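NADH-rubredoxin oxidoreductase (PDB 3KLJ) transfers electrons from NADH through its bound FAD to rubredoxin, an intermediate step in the dioxygen-scavenging electron transfer chain of an obligate anaerobe. Local coordinates at residues F269-Q283 / D295-L307. Numbering follows the deposited sequence. Where two conformers were deposited one is given.
With FAD (flavin-adenine dinucleotide), chain B.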
loop_
_atom_site.group_PDB
_atom_site.type_symbol
_atom_site.label_atom_id
_atom_site.label_comp_id
_atom_site.label_asym_id
_atom_site.label_seq_id
_atom_site.Cartn_x
_atom_site.Cartn_y
_atom_site.Cartn_z
ATOM N N PHE A 269 2.467 2.448 13.794
ATOM C CA PHE A 269 2.347 1.623 15.006
ATOM C C PHE A 269 3.701 0.999 15.293
ATOM O O PHE A 269 4.201 0.182 14.503
ATOM C CB PHE A 269 1.310 0.512 14.778
ATOM C CG PHE A 269 1.174 -0.452 15.932
ATOM C CD1 PHE A 269 0.743 -0.014 17.189
ATOM C CD2 PHE A 269 1.464 -1.808 15.760
ATOM C CE1 PHE A 269 0.614 -0.911 18.252
ATOM C CE2 PHE A 269 1.325 -2.710 16.803
ATOM C CZ PHE A 269 0.891 -2.261 18.056
ATOM N N TYR A 270 4.302 1.387 16.415
ATOM C CA TYR A 270 5.677 1.001 16.718
ATOM C C TYR A 270 6.618 1.268 15.540
ATOM O O TYR A 270 7.499 0.461 15.241
ATOM C CB TYR A 270 5.754 -0.462 17.152
ATOM C CG TYR A 270 5.353 -0.671 18.592
ATOM C CD1 TYR A 270 4.136 -1.256 18.911
ATOM C CD2 TYR A 270 6.198 -0.275 19.640
ATOM C CE1 TYR A 270 3.764 -1.476 20.244
ATOM C CE2 TYR A 270 5.827 -0.481 20.976
ATOM C CZ TYR A 270 4.611 -1.079 21.264
ATOM O OH TYR A 270 4.228 -1.280 22.560
ATOM N N GLY A 271 6.431 2.417 14.886
ATOM C CA GLY A 271 7.339 2.853 13.828
ATOM C C GLY A 271 7.079 2.169 12.490
ATOM O O GLY A 271 7.825 2.373 11.525
ATOM N N LYS A 272 6.035 1.355 12.431
ATOM C CA LYS A 272 5.699 0.632 11.199
ATOM C C LYS A 272 4.500 1.237 10.492
ATOM O O LYS A 272 3.471 1.505 11.103
ATOM C CB LYS A 272 5.508 -0.869 11.461
ATOM C CG LYS A 272 6.814 -1.567 11.913
ATOM C CD LYS A 272 6.959 -2.973 11.348
ATOM C CE LYS A 272 8.303 -3.582 11.742
ATOM N NZ LYS A 272 8.382 -5.042 11.413
ATOM N N ASN A 273 4.650 1.471 9.196
ATOM C CA ASN A 273 3.565 2.003 8.378
ATOM C C ASN A 273 3.584 1.291 7.023
ATOM O O ASN A 273 3.915 1.902 6.018
ATOM C CB ASN A 273 3.732 3.527 8.219
ATOM C CG ASN A 273 2.684 4.153 7.289
ATOM O OD1 ASN A 273 3.031 4.786 6.290
ATOM N ND2 ASN A 273 1.408 3.969 7.614
ATOM N N PRO A 274 3.225 -0.008 7.004
ATOM C CA PRO A 274 3.544 -0.837 5.847
ATOM C C PRO A 274 2.670 -0.577 4.614
ATOM O O PRO A 274 3.107 -0.865 3.509
ATOM C CB PRO A 274 3.381 -2.278 6.386
ATOM C CG PRO A 274 3.471 -2.131 7.916
ATOM C CD PRO A 274 2.716 -0.831 8.115
ATOM N N GLY A 275 1.479 -0.013 4.807
ATOM C CA GLY A 275 0.620 0.397 3.695
ATOM C C GLY A 275 -0.025 -0.783 2.991
ATOM O O GLY A 275 -0.079 -0.814 1.770
ATOM N N LEU A 276 -0.502 -1.753 3.775
ATOM C CA LEU A 276 -1.063 -2.986 3.248
ATOM C C LEU A 276 -2.523 -3.102 3.665
ATOM O O LEU A 276 -2.898 -2.617 4.732
ATOM C CB LEU A 276 -0.263 -4.198 3.750
ATOM C CG LEU A 276 1.208 -4.267 3.322
ATOM C CD1 LEU A 276 1.977 -5.375 4.064
ATOM C CD2 LEU A 276 1.298 -4.465 1.823
ATOM N N ILE A 277 -3.331 -3.758 2.827
ATOM C CA ILE A 277 -4.778 -3.819 3.062
ATOM C C ILE A 277 -5.201 -4.672 4.264
ATOM O O ILE A 277 -6.137 -4.290 4.971
ATOM C CB ILE A 277 -5.615 -4.124 1.769
ATOM C CG1 ILE A 277 -7.092 -3.760 2.006
ATOM C CG2 ILE A 277 -5.436 -5.563 1.310
ATOM C CD1 ILE A 277 -7.853 -3.361 0.793
ATOM N N ASN A 278 -4.521 -5.789 4.538
ATOM C CA ASN A 278 -4.891 -6.577 5.712
ATOM C C ASN A 278 -4.684 -5.787 7.016
ATOM O O ASN A 278 -5.447 -5.946 7.967
ATOM C CB ASN A 278 -4.219 -7.962 5.736
ATOM C CG ASN A 278 -2.703 -7.891 5.758
ATOM O OD1 ASN A 278 -2.109 -6.822 5.613
ATOM N ND2 ASN A 278 -2.065 -9.046 5.935
ATOM N N ILE A 279 -3.678 -4.914 7.036
ATOM C CA ILE A 279 -3.432 -3.998 8.160
ATOM C C ILE A 279 -4.552 -2.957 8.286
ATOM O O ILE A 279 -4.992 -2.651 9.390
ATOM C CB ILE A 279 -2.046 -3.308 8.030
ATOM C CG1 ILE A 279 -0.951 -4.375 8.113
ATOM C CG2 ILE A 279 -1.848 -2.225 9.103
ATOM C CD1 ILE A 279 0.464 -3.878 7.877
ATOM N N ALA A 280 -4.997 -2.420 7.150
ATOM C CA ALA A 280 -6.105 -1.464 7.114
ATOM C C ALA A 280 -7.372 -2.068 7.710
ATOM O O ALA A 280 -8.026 -1.459 8.561
ATOM C CB ALA A 280 -6.355 -0.989 5.683
ATOM N N ASN A 281 -7.718 -3.258 7.238
ATOM C CA ASN A 281 -8.884 -3.980 7.734
ATOM C C ASN A 281 -8.804 -4.221 9.241
ATOM O O ASN A 281 -9.757 -3.944 9.974
ATOM C CB ASN A 281 -9.027 -5.316 7.001
ATOM C CG ASN A 281 -9.366 -5.144 5.535
ATOM O OD1 ASN A 281 -8.936 -5.935 4.689
ATOM N ND2 ASN A 281 -10.133 -4.103 5.225
ATOM N N LYS A 282 -7.659 -4.725 9.704
ATOM C CA LYS A 282 -7.520 -5.125 11.100
ATOM C C LYS A 282 -7.355 -3.925 12.039
ATOM O O LYS A 282 -7.916 -3.909 13.140
ATOM C CB LYS A 282 -6.353 -6.100 11.251
ATOM C CG LYS A 282 -6.718 -7.437 11.895
ATOM C CD LYS A 282 -6.375 -7.452 13.399
ATOM C CE LYS A 282 -7.607 -7.587 14.293
ATOM N NZ LYS A 282 -8.571 -6.459 14.125
ATOM N N GLN A 283 -6.594 -2.917 11.615
ATOM C CA GLN A 283 -6.507 -1.692 12.422
ATOM C C GLN A 283 -7.834 -0.930 12.441
ATOM O O GLN A 283 -8.230 -0.415 13.480
ATOM C CB GLN A 283 -5.356 -0.783 11.993
ATOM C CG GLN A 283 -3.966 -1.355 12.321
ATOM C CD GLN A 283 -2.840 -0.441 11.874
ATOM O OE1 GLN A 283 -3.046 0.469 11.064
ATOM N NE2 GLN A 283 -1.626 -0.703 12.377
ATOM N N ASP A 295 -11.896 -2.516 24.659
ATOM C CA ASP A 295 -10.438 -2.277 24.638
ATOM C C ASP A 295 -9.573 -3.344 23.929
ATOM O O ASP A 295 -8.563 -3.818 24.478
ATOM C CB ASP A 295 -9.904 -1.940 26.045
ATOM C CG ASP A 295 -9.875 -3.140 26.981
ATOM O OD1 ASP A 295 -9.077 -3.109 27.945
ATOM O OD2 ASP A 295 -10.634 -4.111 26.766
ATOM N N ALA A 296 -9.979 -3.701 22.709
ATOM C CA ALA A 296 -9.240 -4.629 21.856
ATOM C C ALA A 296 -7.853 -4.099 21.519
ATOM O O ALA A 296 -7.649 -2.890 21.395
ATOM C CB ALA A 296 -10.019 -4.902 20.567
ATOM N N SER A 297 -6.902 -5.014 21.380
ATOM C CA SER A 297 -5.541 -4.673 20.998
ATOM C C SER A 297 -5.160 -5.251 19.640
ATOM O O SER A 297 -5.319 -6.447 19.390
ATOM C CB SER A 297 -4.548 -5.184 22.032
ATOM O OG SER A 297 -4.483 -4.311 23.132
ATOM N N TYR A 298 -4.622 -4.387 18.792
ATOM C CA TYR A 298 -4.010 -4.795 17.548
ATOM C C TYR A 298 -2.626 -5.353 17.831
ATOM O O TYR A 298 -1.843 -4.752 18.573
ATOM C CB TYR A 298 -3.897 -3.594 16.605
ATOM C CG TYR A 298 -3.135 -3.883 15.328
ATOM C CD1 TYR A 298 -1.833 -3.409 15.149
ATOM C CD2 TYR A 298 -3.708 -4.640 14.312
ATOM C CE1 TYR A 298 -1.129 -3.674 13.982
ATOM C CE2 TYR A 298 -3.009 -4.917 13.141
ATOM C CZ TYR A 298 -1.725 -4.424 12.987
ATOM O OH TYR A 298 -1.033 -4.689 11.837
ATOM N N SER A 299 -2.314 -6.498 17.237
ATOM C CA SER A 299 -0.926 -6.947 17.229
ATOM C C SER A 299 -0.433 -7.038 15.794
ATOM O O SER A 299 -1.192 -7.380 14.890
ATOM C CB SER A 299 -0.737 -8.265 17.984
ATOM O OG SER A 299 -1.296 -9.340 17.257
ATOM N N GLU A 300 0.838 -6.706 15.597
ATOM C CA GLU A 300 1.464 -6.722 14.285
ATOM C C GLU A 300 1.284 -8.091 13.630
ATOM O O GLU A 300 1.615 -9.109 14.221
ATOM C CB GLU A 300 2.943 -6.385 14.427
ATOM C CG GLU A 300 3.644 -6.117 13.115
ATOM C CD GLU A 300 5.138 -5.929 13.282
ATOM O OE1 GLU A 300 5.607 -5.775 14.433
ATOM O OE2 GLU A 300 5.842 -5.935 12.251
ATOM N N ILE A 301 0.750 -8.103 12.413
ATOM C CA ILE A 301 0.386 -9.351 11.748
ATOM C C ILE A 301 1.467 -9.838 10.786
ATOM O O ILE A 301 1.677 -11.045 10.621
ATOM C CB ILE A 301 -0.901 -9.167 10.869
ATOM C CG1 ILE A 301 -1.993 -8.370 11.592
ATOM C CG2 ILE A 301 -1.423 -10.530 10.346
ATOM C CD1 ILE A 301 -2.990 -7.708 10.635
ATOM N N ILE A 302 2.192 -8.881 10.217
ATOM C CA ILE A 302 2.334 -8.815 8.757
ATOM C C ILE A 302 3.323 -9.679 7.977
ATOM O O ILE A 302 4.537 -9.434 8.016
ATOM C CB ILE A 302 2.464 -7.346 8.288
ATOM C CG1 ILE A 302 1.758 -6.432 9.288
ATOM C CG2 ILE A 302 1.900 -7.194 6.876
ATOM C CD1 ILE A 302 0.241 -6.685 9.388
ATOM N N PRO A 303 2.782 -10.682 7.247
ATOM C CA PRO A 303 3.416 -11.218 6.049
ATOM C C PRO A 303 2.813 -10.525 4.818
ATOM O O PRO A 303 1.764 -9.873 4.915
ATOM C CB PRO A 303 3.024 -12.700 6.082
ATOM C CG PRO A 303 1.822 -12.795 7.017
ATOM C CD PRO A 303 1.559 -11.434 7.589
ATOM N N SER A 304 3.438 -10.726 3.666
ATOM C CA SER A 304 2.889 -10.260 2.389
ATOM C C SER A 304 3.559 -10.994 1.234
ATOM O O SER A 304 4.729 -10.734 0.922
ATOM C CB SER A 304 3.003 -8.731 2.230
ATOM O OG SER A 304 4.346 -8.311 2.058
ATOM N N PRO A 305 2.839 -11.954 0.624
ATOM C CA PRO A 305 3.394 -12.546 -0.585
ATOM C C PRO A 305 3.155 -11.608 -1.756
ATOM O O PRO A 305 2.016 -11.384 -2.166
ATOM C CB PRO A 305 2.607 -13.855 -0.752
ATOM C CG PRO A 305 1.841 -14.038 0.533
ATOM C CD PRO A 305 1.630 -12.663 1.077
ATOM N N ILE A 306 4.232 -11.020 -2.251
ATOM C CA ILE A 306 4.178 -10.260 -3.485
ATOM C C ILE A 306 4.628 -11.218 -4.592
ATOM O O ILE A 306 4.914 -12.369 -4.306
ATOM C CB ILE A 306 5.020 -8.950 -3.387
ATOM C CG1 ILE A 306 6.462 -9.247 -2.955
ATOM C CG2 ILE A 306 4.345 -7.964 -2.438
ATOM C CD1 ILE A 306 7.259 -8.055 -2.439
ATOM N N LEU A 307 4.547 -10.840 -5.857
ATOM C CA LEU A 307 3.619 -9.847 -6.345
ATOM C C LEU A 307 2.770 -10.598 -7.349
ATOM O O LEU A 307 3.111 -11.713 -7.746
ATOM C CB LEU A 307 4.352 -8.661 -6.983
ATOM C CG LEU A 307 5.110 -8.724 -8.317
ATOM C CD1 LEU A 307 5.520 -7.320 -8.749
ATOM C CD2 LEU A 307 6.327 -9.631 -8.268
HETATM P PA FAD B . -7.366 4.418 1.594
HETATM O O1A FAD B . -6.426 5.371 0.903
HETATM O O2A FAD B . -7.656 3.184 0.774
HETATM O O5B FAD B . -8.726 5.173 1.949
HETATM C C5B FAD B . -8.711 6.440 2.582
HETATM C C4B FAD B . -9.880 7.278 2.065
HETATM O O4B FAD B . -9.946 8.507 2.787
HETATM C C3B FAD B . -9.691 7.643 0.595
HETATM O O3B FAD B . -10.868 7.310 -0.122
HETATM C C2B FAD B . -9.444 9.140 0.587
HETATM O O2B FAD B . -10.032 9.780 -0.523
HETATM C C1B FAD B . -10.110 9.585 1.882
HETATM N N9A FAD B . -9.555 10.834 2.435
HETATM C C8A FAD B . -8.255 11.262 2.394
HETATM N N7A FAD B . -8.175 12.458 3.022
HETATM C C5A FAD B . -9.400 12.799 3.471
HETATM C C6A FAD B . -9.871 13.914 4.165
HETATM N N6A FAD B . -9.115 15.009 4.265
HETATM N N1A FAD B . -11.216 13.982 4.485
HETATM C C2A FAD B . -12.081 12.966 4.124
HETATM N N3A FAD B . -11.607 11.871 3.426
HETATM C C4A FAD B . -10.282 11.786 3.108
HETATM N N1 FAD B . -2.108 -3.408 -0.474
HETATM C C2 FAD B . -1.802 -4.736 -0.266
HETATM O O2 FAD B . -1.730 -5.164 0.873
HETATM N N3 FAD B . -1.603 -5.592 -1.330
HETATM C C4 FAD B . -1.695 -5.118 -2.617
HETATM O O4 FAD B . -1.497 -5.906 -3.546
HETATM C C4X FAD B . -1.991 -3.766 -2.846
HETATM N N5 FAD B . -2.098 -3.265 -4.134
HETATM C C5X FAD B . -2.397 -1.933 -4.350
HETATM C C6 FAD B . -2.497 -1.432 -5.655
HETATM C C7 FAD B . -2.813 -0.079 -5.857
HETATM C C7M FAD B . -2.921 0.463 -7.252
HETATM C C8 FAD B . -3.013 0.766 -4.764
HETATM C C8M FAD B . -3.346 2.225 -4.952
HETATM C C9 FAD B . -2.905 0.262 -3.473
HETATM C C9A FAD B . -2.603 -1.086 -3.260
HETATM N N10 FAD B . -2.504 -1.585 -1.963
HETATM C C10 FAD B . -2.202 -2.917 -1.758
HETATM C "C1'" FAD B . -2.699 -0.678 -0.793
HETATM C "C2'" FAD B . -4.091 -0.770 -0.205
HETATM O "O2'" FAD B . -5.013 -0.301 -1.167
HETATM C "C3'" FAD B . -4.114 0.109 1.029
HETATM O "O3'" FAD B . -3.265 -0.442 2.019
HETATM C "C4'" FAD B . -5.502 0.269 1.626
HETATM O "O4'" FAD B . -6.405 0.784 0.656
HETATM C "C5'" FAD B . -5.417 1.260 2.780
HETATM O "O5'" FAD B . -6.731 1.540 3.188
HETATM P P FAD B . -7.035 2.870 4.003
HETATM O O1P FAD B . -8.512 2.890 4.365
HETATM O O2P FAD B . -6.105 3.015 5.182
HETATM O O3P FAD B . -6.664 4.081 3.002
#
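Tyr298 lies in the tight part of the contact, its ring meeting Phe269 at an edge and Gln283 over one face. With CG anti to the backbone N (chi1 174°), the ring turns in toward helix 277-291. Its CD1–CE1 edge meets the face of Phe269 in an offset edge-to-face pair, planes 71° apart, Tyr298 CD1 standing 3.6 Å from Phe269 CE2. Gln283 CG makes a CH-pi contact 3.7 Å from the tyrosine ring centroid and almost on its normal. The Gln283 amide stands steeply to the ring, NE2 3.4 Å from Tyr298 CE1, while its OE1 accepts a bond from Gly264 N. Farther along, Leu276 CD1 presses on Ile302 CG2 at a tight 3.3 Å.

The outer side is looser, with Lys272, Glu300 and Ile301 exposed to solvent. Lys272 reaches across Glu300 at about a right angle, and its NZ makes a salt bridge of 2.8 Å to the syn lone pair of Glu300 OE2. Ile301 CD1 rests on the aliphatic part of Lys282, whose NZ pairs with Glu285.

At the helix start, Leu276 is the N-cap residue and Ile277 N donates to flavin O2 (2.9 Å), so the contact backs onto the FAD pocket. The loop joins the FAD-binding domain of this GR-fold enzyme to its C-terminal domain. Residues 298-304 run over the start of helix 277-291, whose Ala280 touches helix 19-28, and the segment ends in strand 306-309, the edge of the C-terminal antiparallel sheet beside strand 312-317.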